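Local coordinates for YkuI protein (Bacillus subtilis, PDB 2BAS) that carries an EAL domain that binds the second messenger cyclic di-GMP and probably acts as a phosphodiesterase on it, joined to a C-terminal signalling-type domain, at residues G348-Q353 with W357-E362; R91-A96 with I109-D114; F239-A244 with Q272-E277. All blocks are in the same frame, centred on the assembly; numbering follows the deposited sequence.

Interaction 1: residues G348-Q353 with W357-E362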
loop_
_atom_site.group_PDB
_atom_site.type_symbol
_atom_site.label_atom_id
_atom_site.label_comp_id
_atom_site.label_asym_id
_atom_site.label_seq_id
_atom_site.Cartn_x
_atom_site.Cartn_y
_atom_site.Cartn_z
ATOM N N GLY A 348 -13.793 -24.941 16.967
ATOM C CA GLY A 348 -13.566 -23.755 17.779
ATOM C C GLY A 348 -12.075 -23.455 17.698
ATOM O O GLY A 348 -11.356 -24.089 16.914
ATOM N N ASN A 349 -11.604 -22.493 18.492
ATOM C CA ASN A 349 -10.178 -22.209 18.575
ATOM C C ASN A 349 -9.613 -22.843 19.826
ATOM O O ASN A 349 -10.335 -23.002 20.821
ATOM C CB ASN A 349 -9.916 -20.702 18.694
ATOM C CG ASN A 349 -9.949 -19.980 17.369
ATOM O OD1 ASN A 349 -10.067 -20.588 16.311
ATOM N ND2 ASN A 349 -9.848 -18.666 17.423
ATOM N N VAL A 350 -8.332 -23.214 19.779
ATOM C CA VAL A 350 -7.582 -23.451 21.013
ATOM C C VAL A 350 -6.596 -22.299 21.072
ATOM O O VAL A 350 -6.030 -21.915 20.042
ATOM C CB VAL A 350 -6.935 -24.871 21.152
ATOM C CG1 VAL A 350 -8.012 -25.939 21.071
ATOM C CG2 VAL A 350 -5.858 -25.135 20.113
ATOM N N PHE A 351 -6.438 -21.723 22.260
ATOM C CA PHE A 351 -5.730 -20.461 22.410
ATOM C C PHE A 351 -4.868 -20.513 23.652
ATOM O O PHE A 351 -5.318 -20.964 24.706
ATOM C CB PHE A 351 -6.762 -19.324 22.484
ATOM C CG PHE A 351 -6.177 -17.955 22.676
ATOM C CD1 PHE A 351 -5.681 -17.236 21.596
ATOM C CD2 PHE A 351 -6.159 -17.363 23.934
ATOM C CE1 PHE A 351 -5.153 -15.949 21.761
ATOM C CE2 PHE A 351 -5.627 -16.076 24.114
ATOM C CZ PHE A 351 -5.126 -15.367 23.017
ATOM N N LYS A 352 -3.616 -20.085 23.513
ATOM C CA LYS A 352 -2.667 -20.081 24.626
ATOM C C LYS A 352 -2.578 -18.692 25.260
ATOM O O LYS A 352 -2.001 -17.761 24.683
ATOM C CB LYS A 352 -1.290 -20.577 24.171
ATOM C CG LYS A 352 -0.300 -20.791 25.298
ATOM C CD LYS A 352 0.989 -21.458 24.830
ATOM C CE LYS A 352 1.759 -21.969 26.044
ATOM N NZ LYS A 352 3.154 -22.417 25.758
ATOM N N GLN A 353 -3.164 -18.571 26.447
ATOM C CA GLN A 353 -3.224 -17.314 27.168
ATOM C C GLN A 353 -2.498 -17.487 28.489
ATOM O O GLN A 353 -2.908 -18.288 29.336
ATOM C CB GLN A 353 -4.688 -16.935 27.407
ATOM C CG GLN A 353 -4.919 -15.762 28.355
ATOM C CD GLN A 353 -6.297 -15.814 29.003
ATOM O OE1 GLN A 353 -6.410 -16.065 30.203
ATOM N NE2 GLN A 353 -7.352 -15.603 28.211
ATOM N N TRP A 357 -3.409 -23.512 27.775
ATOM C CA TRP A 357 -4.289 -23.604 26.599
ATOM C C TRP A 357 -5.759 -23.531 26.968
ATOM O O TRP A 357 -6.191 -24.116 27.959
ATOM C CB TRP A 357 -4.008 -24.868 25.782
ATOM C CG TRP A 357 -2.730 -24.787 25.054
ATOM C CD1 TRP A 357 -1.516 -25.266 25.466
ATOM C CD2 TRP A 357 -2.508 -24.155 23.790
ATOM N NE1 TRP A 357 -0.551 -24.982 24.525
ATOM C CE2 TRP A 357 -1.133 -24.301 23.485
ATOM C CE3 TRP A 357 -3.336 -23.480 22.880
ATOM C CZ2 TRP A 357 -0.567 -23.799 22.306
ATOM C CZ3 TRP A 357 -2.769 -22.980 21.701
ATOM C CH2 TRP A 357 -1.395 -23.143 21.431
ATOM N N ILE A 358 -6.513 -22.811 26.149
ATOM C CA ILE A 358 -7.931 -22.582 26.374
ATOM C C ILE A 358 -8.732 -23.005 25.137
ATOM O O ILE A 358 -8.176 -23.138 24.061
ATOM C CB ILE A 358 -8.153 -21.107 26.804
ATOM C CG1 ILE A 358 -7.932 -20.994 28.316
ATOM C CG2 ILE A 358 -9.543 -20.582 26.432
ATOM C CD1 ILE A 358 -7.517 -19.613 28.783
ATOM N N TYR A 359 -10.022 -23.263 25.304
ATOM C CA TYR A 359 -10.854 -23.682 24.192
ATOM C C TYR A 359 -12.005 -22.717 23.991
ATOM O O TYR A 359 -12.819 -22.505 24.892
ATOM C CB TYR A 359 -11.368 -25.115 24.399
ATOM C CG TYR A 359 -12.413 -25.546 23.387
ATOM C CD1 TYR A 359 -12.102 -25.675 22.023
ATOM C CD2 TYR A 359 -13.714 -25.826 23.789
ATOM C CE1 TYR A 359 -13.066 -26.072 21.092
ATOM C CE2 TYR A 359 -14.685 -26.224 22.864
ATOM C CZ TYR A 359 -14.353 -26.343 21.522
ATOM O OH TYR A 359 -15.327 -26.739 20.624
ATOM N N GLN A 360 -12.066 -22.146 22.793
ATOM C CA GLN A 360 -13.082 -21.161 22.447
ATOM C C GLN A 360 -14.028 -21.683 21.348
ATOM O O GLN A 360 -13.781 -21.466 20.156
ATOM C CB GLN A 360 -12.409 -19.856 22.019
ATOM C CG GLN A 360 -11.443 -19.274 23.048
ATOM C CD GLN A 360 -10.449 -18.290 22.444
ATOM O OE1 GLN A 360 -10.022 -18.430 21.295
ATOM N NE2 GLN A 360 -10.063 -17.300 23.227
ATOM N N PRO A 361 -15.112 -22.376 21.749
ATOM C CA PRO A 361 -16.078 -22.960 20.811
ATOM C C PRO A 361 -16.777 -21.943 19.906
ATOM O O PRO A 361 -17.128 -22.277 18.776
ATOM C CB PRO A 361 -17.115 -23.615 21.736
ATOM C CG PRO A 361 -16.968 -22.897 23.045
ATOM C CD PRO A 361 -15.493 -22.645 23.151
ATOM N N GLU A 362 -16.978 -20.723 20.404
ATOM C CA GLU A 362 -17.695 -19.674 19.665
ATOM C C GLU A 362 -17.114 -19.362 18.273
ATOM O O GLU A 362 -17.821 -18.879 17.395
ATOM C CB GLU A 362 -17.826 -18.391 20.507
ATOM C CG GLU A 362 -16.507 -17.638 20.812
ATOM C CD GLU A 362 -15.768 -18.124 22.075
ATOM O OE1 GLU A 362 -15.963 -19.286 22.504
ATOM O OE2 GLU A 362 -14.981 -17.329 22.637
#
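Asn349 and Gln360 pair through both of their backbone groups in an antiparallel beta hairpin. Strands 349-353 and 356-360 form it, at one side of the six-stranded antiparallel sheet of the C-terminal domain. Four backbone bonds hold the two strands. Asn349 N donates to Gln360 O at 2.9 Å, and Gln360 N returns a nearly straight bond to Asn349 O (N-H...O 173°). The second hydrogen-bonded pair is Phe351 with Ile358. Phe351 N reaches Ile358 O at 2.9 Å, and Ile358 N gives its hydrogen to Phe351 O. Val350 and Lys352 instead bond through their backbones to Ile336, on strand 335-340, and to Phe334 just before it.

On one face of the hairpin, the amide of Gln360 lies beside Asn349 and Phe351. Its plane is only 17° from that of the Phe351 ring, and Gln360 OE1 sits 3.6 Å from Phe351 CB. On the same face, Asn349 OD1 accepts a weak hydrogen bond from Gln345.

The other face carries Val350, Lys352, Trp357 and Tyr359. Helix 318-328 packs on it through Ile322 and Ala326. The polar ends here find partners beyond the hairpin. Lys352 NZ bonds to Thr330 O, and Trp357 NE1 bonds to Thr330 OG1. Tyr359 OH makes a weak hydrogen bond to Asp319 OD1, and the Tyr359 ring forms a cation-pi contact with Lys323. The extended Lys352 chain runs over the indole on its way to Thr330. Lys352 CB stands 3.5 Å above the centroid of the Trp357 six-membered ring, almost on the ring normal.

Interaction 2: residues R91-A96 with I109-D114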
loop_
_atom_site.group_PDB
_atom_site.type_symbol
_atom_site.label_atom_id
_atom_site.label_comp_id
_atom_site.label_asym_id
_atom_site.label_seq_id
_atom_site.Cartn_x
_atom_site.Cartn_y
_atom_site.Cartn_z
ATOM N N ARG A 91 16.334 32.236 -15.251
ATOM C CA ARG A 91 17.755 32.341 -15.554
ATOM C C ARG A 91 18.431 30.982 -15.360
ATOM O O ARG A 91 19.097 30.479 -16.267
ATOM C CB ARG A 91 18.429 33.445 -14.723
ATOM C CG ARG A 91 19.894 33.745 -15.101
ATOM C CD ARG A 91 20.020 34.439 -16.456
ATOM N NE ARG A 91 19.586 35.827 -16.376
ATOM C CZ ARG A 91 20.404 36.865 -16.207
ATOM N NH1 ARG A 91 19.908 38.094 -16.138
ATOM N NH2 ARG A 91 21.714 36.681 -16.109
ATOM N N ILE A 92 18.226 30.374 -14.200
ATOM C CA ILE A 92 18.815 29.069 -13.913
ATOM C C ILE A 92 18.458 28.008 -14.958
ATOM O O ILE A 92 19.354 27.369 -15.503
ATOM C CB ILE A 92 18.408 28.558 -12.521
ATOM C CG1 ILE A 92 18.910 29.505 -11.435
ATOM C CG2 ILE A 92 18.935 27.138 -12.279
ATOM C CD1 ILE A 92 18.190 29.289 -10.107
ATOM N N ILE A 93 17.159 27.825 -15.222
ATOM C CA ILE A 93 16.671 26.811 -16.169
ATOM C C ILE A 93 17.305 26.934 -17.552
ATOM O O ILE A 93 17.799 25.947 -18.105
ATOM C CB ILE A 93 15.132 26.842 -16.321
ATOM C CG1 ILE A 93 14.446 26.636 -14.968
ATOM C CG2 ILE A 93 14.665 25.756 -17.279
ATOM C CD1 ILE A 93 12.972 27.050 -14.946
ATOM N N ARG A 94 17.285 28.147 -18.101
ATOM C CA ARG A 94 17.854 28.414 -19.420
ATOM C C ARG A 94 19.346 28.095 -19.517
ATOM O O ARG A 94 19.786 27.489 -20.496
ATOM C CB ARG A 94 17.572 29.851 -19.847
ATOM C CG ARG A 94 16.116 30.087 -20.184
ATOM C CD ARG A 94 15.815 31.561 -20.423
ATOM N NE ARG A 94 14.376 31.738 -20.585
ATOM C CZ ARG A 94 13.719 31.628 -21.739
ATOM N NH1 ARG A 94 14.365 31.360 -22.873
ATOM N NH2 ARG A 94 12.400 31.791 -21.757
ATOM N N GLN A 95 20.123 28.483 -18.511
ATOM C CA GLN A 95 21.536 28.131 -18.492
ATOM C C GLN A 95 21.712 26.626 -18.498
ATOM O O GLN A 95 22.587 26.102 -19.188
ATOM C CB GLN A 95 22.222 28.696 -17.259
ATOM C CG GLN A 95 22.477 30.178 -17.307
ATOM C CD GLN A 95 23.166 30.660 -16.059
ATOM O OE1 GLN A 95 24.265 30.209 -15.724
ATOM N NE2 GLN A 95 22.528 31.586 -15.359
ATOM N N ALA A 96 20.875 25.936 -17.727
ATOM C CA ALA A 96 20.975 24.501 -17.592
ATOM C C ALA A 96 20.613 23.776 -18.879
ATOM O O ALA A 96 21.330 22.862 -19.289
ATOM C CB ALA A 96 20.123 24.011 -16.441
ATOM N N ILE A 109 16.283 15.120 -17.573
ATOM C CA ILE A 109 16.396 16.437 -16.941
ATOM C C ILE A 109 15.357 16.573 -15.818
ATOM O O ILE A 109 14.159 16.761 -16.083
ATOM C CB ILE A 109 16.246 17.605 -17.980
ATOM C CG1 ILE A 109 17.213 17.435 -19.156
ATOM C CG2 ILE A 109 16.472 18.952 -17.315
ATOM C CD1 ILE A 109 16.913 18.328 -20.360
ATOM N N PHE A 110 15.817 16.463 -14.571
ATOM C CA PHE A 110 14.944 16.600 -13.393
ATOM C C PHE A 110 14.894 18.050 -12.894
ATOM O O PHE A 110 15.896 18.600 -12.417
ATOM C CB PHE A 110 15.412 15.694 -12.254
ATOM C CG PHE A 110 15.189 14.224 -12.490
ATOM C CD1 PHE A 110 16.037 13.495 -13.326
ATOM C CD2 PHE A 110 14.152 13.555 -11.837
ATOM C CE1 PHE A 110 15.840 12.118 -13.529
ATOM C CE2 PHE A 110 13.944 12.190 -12.047
ATOM C CZ PHE A 110 14.798 11.466 -12.893
HETATM N N MSE A 111 13.717 18.657 -13.004
HETATM C CA MSE A 111 13.498 20.025 -12.556
HETATM C C MSE A 111 12.383 20.090 -11.519
HETATM O O MSE A 111 11.231 19.766 -11.812
HETATM C CB MSE A 111 13.115 20.906 -13.737
HETATM C CG MSE A 111 14.172 21.075 -14.804
HETATM SE SE MSE A 111 13.378 21.831 -16.435
HETATM C CE MSE A 111 11.934 20.473 -16.746
ATOM N N ASN A 112 12.734 20.520 -10.314
ATOM C CA ASN A 112 11.787 20.650 -9.202
ATOM C C ASN A 112 11.084 21.992 -9.266
ATOM O O ASN A 112 11.677 23.029 -8.971
ATOM C CB ASN A 112 12.524 20.521 -7.869
ATOM C CG ASN A 112 11.590 20.415 -6.680
ATOM O OD1 ASN A 112 10.364 20.341 -6.822
ATOM N ND2 ASN A 112 12.174 20.399 -5.485
ATOM N N GLN A 113 9.812 21.964 -9.638
ATOM C CA GLN A 113 9.066 23.187 -9.878
ATOM C C GLN A 113 7.949 23.367 -8.882
ATOM O O GLN A 113 7.193 22.441 -8.620
ATOM C CB GLN A 113 8.516 23.183 -11.300
ATOM C CG GLN A 113 9.602 23.326 -12.340
ATOM C CD GLN A 113 10.016 24.767 -12.528
ATOM O OE1 GLN A 113 9.198 25.607 -12.907
ATOM N NE2 GLN A 113 11.288 25.064 -12.273
ATOM N N ASP A 114 7.873 24.574 -8.332
ATOM C CA ASP A 114 6.857 24.969 -7.364
ATOM C C ASP A 114 5.482 24.996 -8.041
ATOM O O ASP A 114 5.276 25.712 -9.017
ATOM C CB ASP A 114 7.226 26.349 -6.805
ATOM C CG ASP A 114 6.420 26.745 -5.570
ATOM O OD1 ASP A 114 5.458 26.025 -5.195
ATOM O OD2 ASP A 114 6.759 27.804 -4.977
#
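Ile93 reaches from helix 82-100 to Met111 of strand 108-112 and Gln113 close after it. This is helix-on-strand packing in the EAL domain, whose fold is a modified TIM barrel. The helix lies against the outside of the barrel sheet, and strand 108-112 runs parallel to both of its neighbours, 53-64 and 143-147. The contact is small and buried, and no hydrogen bond crosses it.

The two branches of Ile93 divide the work. Ile93 CG2 meets Met111 SE, the selenium of a selenomethionine, at 4.2 Å. The longer branch has CG1 anti to the carbonyl carbon (chi1 -58°), which carries CD1 to the amide of Gln113.

Met111 points its side chain at the helix. SE, not CE, is its nearest atom to Ile93.

Gln113 begins differently, because its CB does not point at the helix. A bend at chi2 (-81°) folds the chain back and brings the amide to Ile93. The two side chains cross at an angle. The amide has a polar partner as well: NE2 donates to Asp89 OD2, one turn before Ile93 on the same helix. Phe126 of helix 124-135 touches both Ile93 and Gln113. The closest approach between the two segments is Ile93 CD1 to Gln113 NE2, 3.7 Å.

Interaction 3: residues F239-A244 with Q272-E277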
loop_
_atom_site.group_PDB
_atom_site.type_symbol
_atom_site.label_atom_id
_atom_site.label_comp_id
_atom_site.label_asym_id
_atom_site.label_seq_id
_atom_site.Cartn_x
_atom_site.Cartn_y
_atom_site.Cartn_z
ATOM N N PHE A 239 23.252 1.981 4.778
ATOM C CA PHE A 239 21.961 1.345 5.054
ATOM C C PHE A 239 20.795 1.943 4.251
ATOM O O PHE A 239 19.765 1.282 4.055
ATOM C CB PHE A 239 21.654 1.342 6.562
ATOM C CG PHE A 239 21.356 2.705 7.135
ATOM C CD1 PHE A 239 20.052 3.219 7.118
ATOM C CD2 PHE A 239 22.372 3.472 7.704
ATOM C CE1 PHE A 239 19.771 4.474 7.650
ATOM C CE2 PHE A 239 22.100 4.726 8.238
ATOM C CZ PHE A 239 20.799 5.229 8.207
ATOM N N GLN A 240 20.955 3.190 3.802
ATOM C CA GLN A 240 19.929 3.867 2.994
ATOM C C GLN A 240 19.933 3.383 1.543
ATOM O O GLN A 240 18.874 3.198 0.942
ATOM C CB GLN A 240 20.096 5.387 3.073
ATOM C CG GLN A 240 19.674 5.969 4.420
ATOM C CD GLN A 240 20.161 7.387 4.653
ATOM O OE1 GLN A 240 19.472 8.186 5.283
ATOM N NE2 GLN A 240 21.350 7.703 4.160
ATOM N N LEU A 241 21.130 3.171 0.997
ATOM C CA LEU A 241 21.290 2.597 -0.335
ATOM C C LEU A 241 20.801 1.155 -0.313
ATOM O O LEU A 241 20.053 0.730 -1.199
ATOM C CB LEU A 241 22.753 2.657 -0.780
ATOM C CG LEU A 241 23.061 2.137 -2.188
ATOM C CD1 LEU A 241 22.293 2.918 -3.257
ATOM C CD2 LEU A 241 24.557 2.171 -2.454
ATOM N N GLN A 242 21.229 0.418 0.712
ATOM C CA GLN A 242 20.734 -0.924 0.998
ATOM C C GLN A 242 19.212 -0.916 0.980
ATOM O O GLN A 242 18.592 -1.679 0.239
ATOM C CB GLN A 242 21.279 -1.400 2.358
ATOM C CG GLN A 242 20.338 -2.271 3.216
ATOM C CD GLN A 242 20.278 -3.725 2.779
ATOM O OE1 GLN A 242 21.223 -4.500 2.989
ATOM N NE2 GLN A 242 19.150 -4.113 2.188
ATOM N N TYR A 243 18.614 -0.025 1.763
ATOM C CA TYR A 243 17.168 0.017 1.863
ATOM C C TYR A 243 16.491 0.222 0.508
ATOM O O TYR A 243 15.564 -0.518 0.164
ATOM C CB TYR A 243 16.707 1.071 2.866
ATOM C CG TYR A 243 15.214 1.080 3.014
ATOM C CD1 TYR A 243 14.590 0.269 3.955
ATOM C CD2 TYR A 243 14.415 1.879 2.182
ATOM C CE1 TYR A 243 13.200 0.258 4.078
ATOM C CE2 TYR A 243 13.027 1.876 2.294
ATOM C CZ TYR A 243 12.427 1.061 3.245
ATOM O OH TYR A 243 11.056 1.054 3.367
ATOM N N ALA A 244 16.955 1.219 -0.247
ATOM C CA ALA A 244 16.372 1.560 -1.549
ATOM C C ALA A 244 16.384 0.369 -2.493
ATOM O O ALA A 244 15.381 0.033 -3.131
ATOM C CB ALA A 244 17.127 2.722 -2.169
ATOM N N GLN A 272 31.609 0.686 -11.126
ATOM C CA GLN A 272 32.314 -0.360 -10.381
ATOM C C GLN A 272 31.977 -0.425 -8.899
ATOM O O GLN A 272 31.749 -1.508 -8.370
ATOM C CB GLN A 272 33.827 -0.288 -10.616
ATOM C CG GLN A 272 34.203 -0.543 -12.071
ATOM C CD GLN A 272 33.347 -1.636 -12.705
ATOM O OE1 GLN A 272 33.318 -2.775 -12.233
ATOM N NE2 GLN A 272 32.638 -1.285 -13.776
ATOM N N ARG A 273 31.941 0.726 -8.240
ATOM C CA ARG A 273 31.603 0.789 -6.826
ATOM C C ARG A 273 30.197 0.232 -6.583
ATOM O O ARG A 273 29.998 -0.567 -5.669
ATOM C CB ARG A 273 31.733 2.226 -6.315
ATOM C CG ARG A 273 31.273 2.439 -4.886
ATOM C CD ARG A 273 31.273 3.917 -4.557
ATOM N NE ARG A 273 30.416 4.229 -3.419
ATOM C CZ ARG A 273 30.309 5.433 -2.865
ATOM N NH1 ARG A 273 31.008 6.457 -3.330
ATOM N NH2 ARG A 273 29.501 5.613 -1.835
ATOM N N LEU A 274 29.240 0.638 -7.419
ATOM C CA LEU A 274 27.856 0.159 -7.324
ATOM C C LEU A 274 27.711 -1.323 -7.682
ATOM O O LEU A 274 27.030 -2.061 -6.971
ATOM C CB LEU A 274 26.910 1.013 -8.181
ATOM C CG LEU A 274 26.617 2.459 -7.746
ATOM C CD1 LEU A 274 25.691 3.168 -8.749
ATOM C CD2 LEU A 274 26.003 2.502 -6.342
ATOM N N LYS A 275 28.350 -1.750 -8.772
ATOM C CA LYS A 275 28.301 -3.148 -9.213
ATOM C C LYS A 275 28.647 -4.142 -8.106
ATOM O O LYS A 275 27.934 -5.132 -7.921
ATOM C CB LYS A 275 29.201 -3.383 -10.432
ATOM C CG LYS A 275 28.482 -3.421 -11.788
ATOM C CD LYS A 275 28.084 -4.846 -12.216
ATOM C CE LYS A 275 26.815 -5.341 -11.533
ATOM N NZ LYS A 275 26.459 -6.735 -11.919
ATOM N N THR A 276 29.722 -3.874 -7.369
ATOM C CA THR A 276 30.137 -4.755 -6.278
ATOM C C THR A 276 29.285 -4.540 -5.033
ATOM O O THR A 276 28.944 -5.496 -4.340
ATOM C CB THR A 276 31.639 -4.600 -5.893
ATOM O OG1 THR A 276 31.827 -3.420 -5.104
ATOM C CG2 THR A 276 32.545 -4.561 -7.133
ATOM N N GLU A 277 28.941 -3.287 -4.752
ATOM C CA GLU A 277 28.145 -2.975 -3.571
ATOM C C GLU A 277 26.765 -3.646 -3.633
ATOM O O GLU A 277 26.203 -4.020 -2.597
ATOM C CB GLU A 277 28.047 -1.461 -3.366
ATOM C CG GLU A 277 27.625 -1.042 -1.957
ATOM C CD GLU A 277 28.270 0.262 -1.499
ATOM O OE1 GLU A 277 28.684 0.323 -0.321
ATOM O OE2 GLU A 277 28.378 1.218 -2.307
#
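Leu241 meets Leu274 and Glu277 with a single methyl, CD2. Leu241 CD2 lies 4.2 Å from Leu274 CD2 and 3.9 Å from Glu277 OE2. The first contact is apolar. The second is a methyl resting against a carboxylate oxygen, with no hydrogen bond. Leu241 crosses both partners obliquely. Its CB points at the other helix, and CG lies anti to the backbone N (chi1 -178°), which carries the branched end outward. Leu274 does not point straight across. Its CD1 continues the chain, and the other methyl, CD2, turns to the contact.

Leu274 and Glu277 are three residues apart, so they lie about one turn from each other on the same side of helix 271-311. The contact joins that long helix to the short helix 238-246 of the EAL domain. Helix 238-246 connects two parallel strands of the barrel, 229-233 and 249-252, in a beta-alpha-beta crossover. Helix 271-311 then runs on toward the C-terminal domain.

Two residues of the next shell meet the carboxylate. Arg273 NE lies 3.8 Å from Glu277 OE2, a long salt bridge, with OE2 at the edge of the guanidinium and in its plane. The other oxygen, OE1, is hydrogen-bonded to Tyr256 OH. Arg273 also makes a cation-pi contact with the Tyr256 ring, so one tyrosine serves both members of the ion pair. Phe252 of strand 249-252 touches Leu241, and Leu257 packs on Leu274. Farther round the long helix, Lys275 NZ forms a salt bridge with Asp344 OD1 of the second subunit.

How the interactions relate
From the N terminus, interaction 2 comes first. It closes a loop of 12 residues between helix 82-100 and strand 108-112 within the EAL barrel. Interaction 3 follows and closes a longer loop of 27 residues. It ties helix 238-246 of the barrel to the start of the long helix 271-311. That helix leads along the chain to the C-terminal domain, where interaction 1 closes a tight turn of three residues. The three loops lie in series; none nests in or crosses another. Interactions 2 and 3 have centres 28 Å apart. Interactions 1 and 2 lie on opposite sides of the chain's centre, with centres 64 Å apart.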